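Glycoside hydrolase family 43 (Halothermothrix orenii, PDB 4QQS) hydrolyses O-glycosidic bonds as a thermostable five-bladed beta-propeller glycosidase with alpha-L-arabinofuranosidase activity, probably acting in the breakdown of plant polysaccharides such as xylan. Local coordinates at residues D70-E75 with G94-A99; L55-Y60 with F83-S88. One frame throughout, in Å; residues are numbered along the deposited sequence.

Contact 1. Residues D70-E75 with G94-A99; sequences DFWAPE and GHLKIA. With NA (sodium ion), chain D.
With CG beside the backbone N in both residues (chi1 -57° in Trp72, -59° in Leu96), the indole and the isobutyl group lean toward each other and cross at about a right angle. Leu96 CD1 meets the six-membered ring obliquely, 3.6 Å from Trp72 CZ3, and its other methyl, CD2, rests 4.0 Å from Asp70 CB. A branched leucine suits this place because its two methyls serve two neighbours at once. Asp70 contributes its methylene here, while its carboxylate turns to a salt bridge with Arg90. The carbonyl O of Asp70, two residues earlier in the chain, lies over one face of the Trp72 ring, 3.5 Å above the plane and toward the rim.

Farther along, the extended side chain of Glu75 carries OE2 to the sodium ion at 2.1 Å. His256 and four waters complete the coordination; one of them, water 1, also donates to Ala73 O at 3.2 Å. The second carboxylate oxygen, OE1, is hydrogen-bonded to His128, which should steady the ligand's orientation.

Trp72 also stands about 5 Å from the side chain of Asp17, the predicted proton acceptor. Strand 82-90 runs between 72-79 and 96-103 in this antiparallel blade, so the touching side chains reach past a strand, and Leu96 packs in addition on Ile125 of strand 124-131.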
loop_
_atom_site.group_PDB
_atom_site.type_symbol
_atom_site.label_atom_id
_atom_site.label_comp_id
_atom_site.label_asym_id
_atom_site.label_seq_id
_atom_site.Cartn_x
_atom_site.Cartn_y
_atom_site.Cartn_z
ATOM N N ASP A 70 -13.072 -5.565 -9.214
ATOM C CA ASP A 70 -12.492 -5.127 -7.942
ATOM C C ASP A 70 -10.994 -5.459 -7.843
ATOM O O ASP A 70 -10.509 -5.967 -6.831
ATOM C CB ASP A 70 -13.270 -5.708 -6.755
ATOM C CG ASP A 70 -14.707 -5.189 -6.680
ATOM O OD1 ASP A 70 -14.927 -3.979 -6.932
ATOM O OD2 ASP A 70 -15.614 -5.987 -6.359
ATOM N N PHE A 71 -10.268 -5.116 -8.902
ATOM C CA PHE A 71 -8.812 -5.244 -8.939
ATOM C C PHE A 71 -8.201 -4.096 -8.145
ATOM O O PHE A 71 -8.270 -2.942 -8.582
ATOM C CB PHE A 71 -8.311 -5.237 -10.395
ATOM C CG PHE A 71 -8.580 -6.523 -11.125
ATOM C CD1 PHE A 71 -9.817 -6.768 -11.717
ATOM C CD2 PHE A 71 -7.609 -7.509 -11.215
ATOM C CE1 PHE A 71 -10.056 -7.959 -12.363
ATOM C CE2 PHE A 71 -7.861 -8.698 -11.866
ATOM C CZ PHE A 71 -9.081 -8.912 -12.432
ATOM N N TRP A 72 -7.634 -4.411 -6.975
ATOM C CA TRP A 72 -7.151 -3.394 -6.048
ATOM C C TRP A 72 -5.719 -3.617 -5.597
ATOM O O TRP A 72 -5.266 -4.752 -5.407
ATOM C CB TRP A 72 -8.004 -3.337 -4.763
ATOM C CG TRP A 72 -9.457 -3.084 -4.940
ATOM C CD1 TRP A 72 -10.088 -2.535 -6.019
ATOM C CD2 TRP A 72 -10.477 -3.406 -3.992
ATOM N NE1 TRP A 72 -11.451 -2.504 -5.797
ATOM C CE2 TRP A 72 -11.713 -3.045 -4.562
ATOM C CE3 TRP A 72 -10.464 -3.971 -2.719
ATOM C CZ2 TRP A 72 -12.926 -3.229 -3.895
ATOM C CZ3 TRP A 72 -11.670 -4.159 -2.064
ATOM C CH2 TRP A 72 -12.881 -3.794 -2.653
ATOM N N ALA A 73 -5.060 -2.486 -5.356
ATOM C CA ALA A 73 -3.867 -2.339 -4.509
ATOM C C ALA A 73 -2.718 -3.280 -4.865
ATOM O O ALA A 73 -2.328 -4.143 -4.072
ATOM C CB ALA A 73 -4.245 -2.427 -3.031
ATOM N N PRO A 74 -2.138 -3.071 -6.051
ATOM C CA PRO A 74 -1.002 -3.871 -6.495
ATOM C C PRO A 74 0.281 -3.439 -5.801
ATOM O O PRO A 74 0.474 -2.245 -5.554
ATOM C CB PRO A 74 -0.925 -3.539 -7.983
ATOM C CG PRO A 74 -1.361 -2.116 -8.047
ATOM C CD PRO A 74 -2.471 -2.007 -7.009
ATOM N N GLU A 75 1.161 -4.387 -5.525
ATOM C CA GLU A 75 2.489 -4.064 -5.012
ATOM C C GLU A 75 3.488 -4.949 -5.717
ATOM O O GLU A 75 3.199 -6.110 -5.993
ATOM C CB GLU A 75 2.584 -4.294 -3.522
ATOM C CG GLU A 75 1.671 -3.441 -2.700
ATOM C CD GLU A 75 2.184 -3.304 -1.253
ATOM O OE1 GLU A 75 3.277 -3.805 -0.932
ATOM O OE2 GLU A 75 1.494 -2.702 -0.419
ATOM N N GLY A 94 -17.347 -14.811 -5.357
ATOM C CA GLY A 94 -17.708 -13.572 -4.696
ATOM C C GLY A 94 -16.757 -13.087 -3.615
ATOM O O GLY A 94 -16.950 -12.002 -3.083
ATOM N N HIS A 95 -15.752 -13.882 -3.268
ATOM C CA HIS A 95 -14.781 -13.468 -2.257
ATOM C C HIS A 95 -13.609 -12.725 -2.889
ATOM O O HIS A 95 -13.155 -13.091 -3.971
ATOM C CB HIS A 95 -14.229 -14.687 -1.500
ATOM C CG HIS A 95 -15.275 -15.499 -0.810
ATOM N ND1 HIS A 95 -16.038 -15.008 0.227
ATOM C CD2 HIS A 95 -15.671 -16.780 -0.996
ATOM C CE1 HIS A 95 -16.864 -15.952 0.644
ATOM N NE2 HIS A 95 -16.662 -17.037 -0.083
ATOM N N LEU A 96 -13.139 -11.678 -2.223
ATOM C CA LEU A 96 -11.898 -11.006 -2.610
ATOM C C LEU A 96 -10.722 -11.868 -2.186
ATOM O O LEU A 96 -10.685 -12.326 -1.044
ATOM C CB LEU A 96 -11.780 -9.645 -1.933
ATOM C CG LEU A 96 -12.925 -8.681 -2.253
ATOM C CD1 LEU A 96 -12.838 -7.457 -1.374
ATOM C CD2 LEU A 96 -12.925 -8.302 -3.721
ATOM N N LYS A 97 -9.761 -12.091 -3.076
ATOM C CA LYS A 97 -8.606 -12.928 -2.768
ATOM C C LYS A 97 -7.346 -12.286 -3.302
ATOM O O LYS A 97 -7.357 -11.560 -4.299
ATOM C CB LYS A 97 -8.775 -14.329 -3.364
ATOM C CG LYS A 97 -10.094 -15.003 -2.994
ATOM C CD LYS A 97 -10.281 -16.362 -3.658
ATOM C CE LYS A 97 -11.701 -16.850 -3.461
ATOM N NZ LYS A 97 -11.974 -18.091 -4.235
ATOM N N ILE A 98 -6.252 -12.576 -2.607
ATOM C CA ILE A 98 -4.929 -12.156 -3.028
ATOM C C ILE A 98 -4.399 -13.121 -4.086
ATOM O O ILE A 98 -4.657 -14.331 -4.017
ATOM C CB ILE A 98 -4.036 -12.065 -1.787
ATOM C CG1 ILE A 98 -4.487 -10.854 -0.965
ATOM C CG2 ILE A 98 -2.550 -11.978 -2.136
ATOM C CD1 ILE A 98 -4.085 -10.927 0.490
ATOM N N ALA A 99 -3.690 -12.564 -5.067
ATOM C CA ALA A 99 -3.034 -13.304 -6.130
ATOM C C ALA A 99 -1.583 -12.848 -6.245
ATOM O O ALA A 99 -1.228 -11.733 -5.851
ATOM C CB ALA A 99 -3.749 -13.071 -7.449
HETATM NA NA NA D . -0.208 -1.530 -0.131
HETATM O O HOH W 1 -1.341 -3.191 -1.135
HETATM O O HOH W 2 0.136 0.403 1.574
HETATM O O HOH W 3 0.466 -0.368 -1.820
HETATM O O HOH W 4 -0.835 -2.921 1.687
#

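Contact 2. Residues L55-Y60 with F83-S88; sequences LALDSY and FYMTYS
Two successive blades of the five-bladed propeller face each other here: a classic beta bulge in strand 51-58, the last strand of its four-stranded sheet, packs against the second strand, 82-90, of the next. In the bulge Ala56 and Leu57 both face Phe39 on the adjoining strand, and the chain turns a corner that presents both side chains to Met85 and Tyr87.

Leu57 does most of the touching. Its CB lies 3.6 Å from Met85 SD, and its CG is also near the sulfur. With CG anti to the backbone N (chi1 177°), the leucine reaches forward to the Tyr87 ring, crossing it at about a right angle; CD1 sits over one face, 4.2 Å above the plane and offset toward the rim, and CD2 is 4.0 Å from Tyr87 CE1. Met85 runs out straight and then bends at its last torsion (chi3 -72°), which swings CE to 4.2 Å from Ala56 CB. An unbranched, flexible methionine suits the uneven surface of a bulge, and the small alanine lets the methyl lie alongside in ordinary van der Waals contact. Phe39 touches Leu57, Met85 and Tyr87 alike.

Beyond the bulge, Asp58 OD1 accepts from Tyr60 N at 3.0 Å, met from above the carboxylate plane; this Asx turn shapes the exit of the strand, and OD2 pairs with Arg37.

The joint between the blades is thus made of methyls, sulfur and a ring face, whose cohesion comes from dispersion and exclusion of water, while the one polar group of this cluster, Tyr87 OH, is satisfied by Asn112.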
loop_
_atom_site.group_PDB
_atom_site.type_symbol
_atom_site.label_atom_id
_atom_site.label_comp_id
_atom_site.label_asym_id
_atom_site.label_seq_id
_atom_site.Cartn_x
_atom_site.Cartn_y
_atom_site.Cartn_z
ATOM N N LEU A 55 -1.017 -1.023 -19.002
ATOM C CA LEU A 55 -1.348 -2.029 -17.993
ATOM C C LEU A 55 -0.171 -2.964 -17.758
ATOM O O LEU A 55 0.180 -3.775 -18.615
ATOM C CB LEU A 55 -2.583 -2.846 -18.390
ATOM C CG LEU A 55 -3.922 -2.111 -18.456
ATOM C CD1 LEU A 55 -5.023 -3.055 -18.924
ATOM C CD2 LEU A 55 -4.297 -1.489 -17.128
ATOM N N ALA A 56 0.412 -2.875 -16.570
ATOM C CA ALA A 56 1.450 -3.814 -16.157
ATOM C C ALA A 56 0.887 -5.213 -15.942
ATOM O O ALA A 56 1.529 -6.204 -16.273
ATOM C CB ALA A 56 2.106 -3.324 -14.880
ATOM N N LEU A 57 -0.306 -5.277 -15.361
ATOM C CA LEU A 57 -1.048 -6.518 -15.166
ATOM C C LEU A 57 -2.417 -6.302 -15.804
ATOM O O LEU A 57 -3.132 -5.357 -15.471
ATOM C CB LEU A 57 -1.167 -6.827 -13.665
ATOM C CG LEU A 57 -1.928 -7.992 -13.028
ATOM C CD1 LEU A 57 -3.410 -7.991 -13.349
ATOM C CD2 LEU A 57 -1.298 -9.299 -13.399
ATOM N N ASP A 58 -2.747 -7.172 -16.746
ATOM C CA ASP A 58 -4.017 -7.142 -17.435
ATOM C C ASP A 58 -4.626 -8.517 -17.249
ATOM O O ASP A 58 -4.075 -9.501 -17.725
ATOM C CB ASP A 58 -3.774 -6.840 -18.921
ATOM C CG ASP A 58 -5.057 -6.646 -19.712
ATOM O OD1 ASP A 58 -6.151 -6.805 -19.130
ATOM O OD2 ASP A 58 -4.966 -6.351 -20.930
ATOM N N SER A 59 -5.752 -8.608 -16.556
ATOM C CA SER A 59 -6.386 -9.899 -16.384
ATOM C C SER A 59 -6.848 -10.470 -17.724
ATOM O O SER A 59 -7.063 -11.676 -17.810
ATOM C CB SER A 59 -7.550 -9.814 -15.398
ATOM O OG SER A 59 -8.597 -8.992 -15.881
ATOM N N TYR A 60 -6.984 -9.621 -18.751
ATOM C CA TYR A 60 -7.382 -10.068 -20.083
ATOM C C TYR A 60 -6.192 -10.545 -20.901
ATOM O O TYR A 60 -6.376 -11.085 -21.978
ATOM C CB TYR A 60 -8.079 -8.954 -20.863
ATOM C CG TYR A 60 -9.346 -8.391 -20.243
ATOM C CD1 TYR A 60 -9.910 -8.929 -19.088
ATOM C CD2 TYR A 60 -9.975 -7.302 -20.830
ATOM C CE1 TYR A 60 -11.060 -8.388 -18.541
ATOM C CE2 TYR A 60 -11.116 -6.760 -20.293
ATOM C CZ TYR A 60 -11.654 -7.303 -19.150
ATOM O OH TYR A 60 -12.799 -6.753 -18.623
ATOM N N PHE A 83 10.509 -9.647 -10.955
ATOM C CA PHE A 83 9.492 -8.828 -10.314
ATOM C C PHE A 83 8.292 -9.668 -9.950
ATOM O O PHE A 83 7.796 -10.432 -10.767
ATOM C CB PHE A 83 9.091 -7.663 -11.220
ATOM C CG PHE A 83 10.245 -6.785 -11.578
ATOM C CD1 PHE A 83 11.062 -7.090 -12.655
ATOM C CD2 PHE A 83 10.564 -5.691 -10.797
ATOM C CE1 PHE A 83 12.154 -6.304 -12.954
ATOM C CE2 PHE A 83 11.655 -4.898 -11.103
ATOM C CZ PHE A 83 12.443 -5.210 -12.180
ATOM N N TYR A 84 7.839 -9.531 -8.710
ATOM C CA TYR A 84 6.641 -10.203 -8.223
ATOM C C TYR A 84 5.613 -9.156 -7.837
ATOM O O TYR A 84 5.916 -8.222 -7.108
ATOM C CB TYR A 84 6.934 -11.069 -7.002
ATOM C CG TYR A 84 7.729 -12.313 -7.293
ATOM C CD1 TYR A 84 9.106 -12.284 -7.329
ATOM C CD2 TYR A 84 7.095 -13.529 -7.509
ATOM C CE1 TYR A 84 9.838 -13.418 -7.570
ATOM C CE2 TYR A 84 7.824 -14.676 -7.765
ATOM C CZ TYR A 84 9.198 -14.612 -7.790
ATOM O OH TYR A 84 9.955 -15.738 -8.028
ATOM N N MET A 85 4.391 -9.343 -8.329
ATOM C CA MET A 85 3.271 -8.479 -8.015
ATOM C C MET A 85 2.239 -9.241 -7.200
ATOM O O MET A 85 1.809 -10.318 -7.588
ATOM C CB MET A 85 2.595 -7.976 -9.287
ATOM C CG MET A 85 1.420 -7.030 -9.016
ATOM S SD MET A 85 0.533 -6.489 -10.488
ATOM C CE MET A 85 1.718 -5.373 -11.232
ATOM N N THR A 86 1.841 -8.671 -6.073
ATOM C CA THR A 86 0.647 -9.113 -5.380
ATOM C C THR A 86 -0.475 -8.139 -5.687
ATOM O O THR A 86 -0.240 -6.960 -5.963
ATOM C CB THR A 86 0.854 -9.181 -3.849
ATOM O OG1 THR A 86 1.394 -7.941 -3.379
ATOM C CG2 THR A 86 1.787 -10.316 -3.466
ATOM N N TYR A 87 -1.701 -8.639 -5.632
ATOM C CA TYR A 87 -2.879 -7.817 -5.833
ATOM C C TYR A 87 -4.070 -8.602 -5.337
ATOM O O TYR A 87 -3.950 -9.794 -5.039
ATOM C CB TYR A 87 -3.060 -7.442 -7.307
ATOM C CG TYR A 87 -3.329 -8.585 -8.270
ATOM C CD1 TYR A 87 -2.292 -9.313 -8.839
ATOM C CD2 TYR A 87 -4.626 -8.912 -8.647
ATOM C CE1 TYR A 87 -2.532 -10.317 -9.766
ATOM C CE2 TYR A 87 -4.879 -9.911 -9.570
ATOM C CZ TYR A 87 -3.830 -10.612 -10.125
ATOM O OH TYR A 87 -4.122 -11.590 -11.051
ATOM N N SER A 88 -5.243 -7.971 -5.305
ATOM C CA SER A 88 -6.460 -8.713 -5.033
ATOM C C SER A 88 -7.511 -8.405 -6.086
ATOM O O SER A 88 -7.471 -7.369 -6.745
ATOM C CB SER A 88 -6.983 -8.452 -3.615
ATOM O OG SER A 88 -7.356 -7.100 -3.431
#

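Both contacts draw on the blade that contains strands 72-79, 82-90 and 96-103, and their centres lie 10 Å apart. The strand of 83-88 lies between the other two: Thr86 N probably bonds to Glu75 O at 2.9 Å, and Ala99 N to Tyr87 O at 2.8 Å, tying both segments of contact 1 to contact 2. A further link is by packing, with Phe71 CZ 3.5 Å from Ser59 CB. Contact 1 faces the centre, where the side chain of Trp72 lies about 3 Å from a bound buffer molecule and about 6 Å from that of Asp126, the predicted pKa modulator. Contact 2 lies behind it: the side chain of Tyr87 is about 10 Å from the sodium ion that Glu75 binds directly.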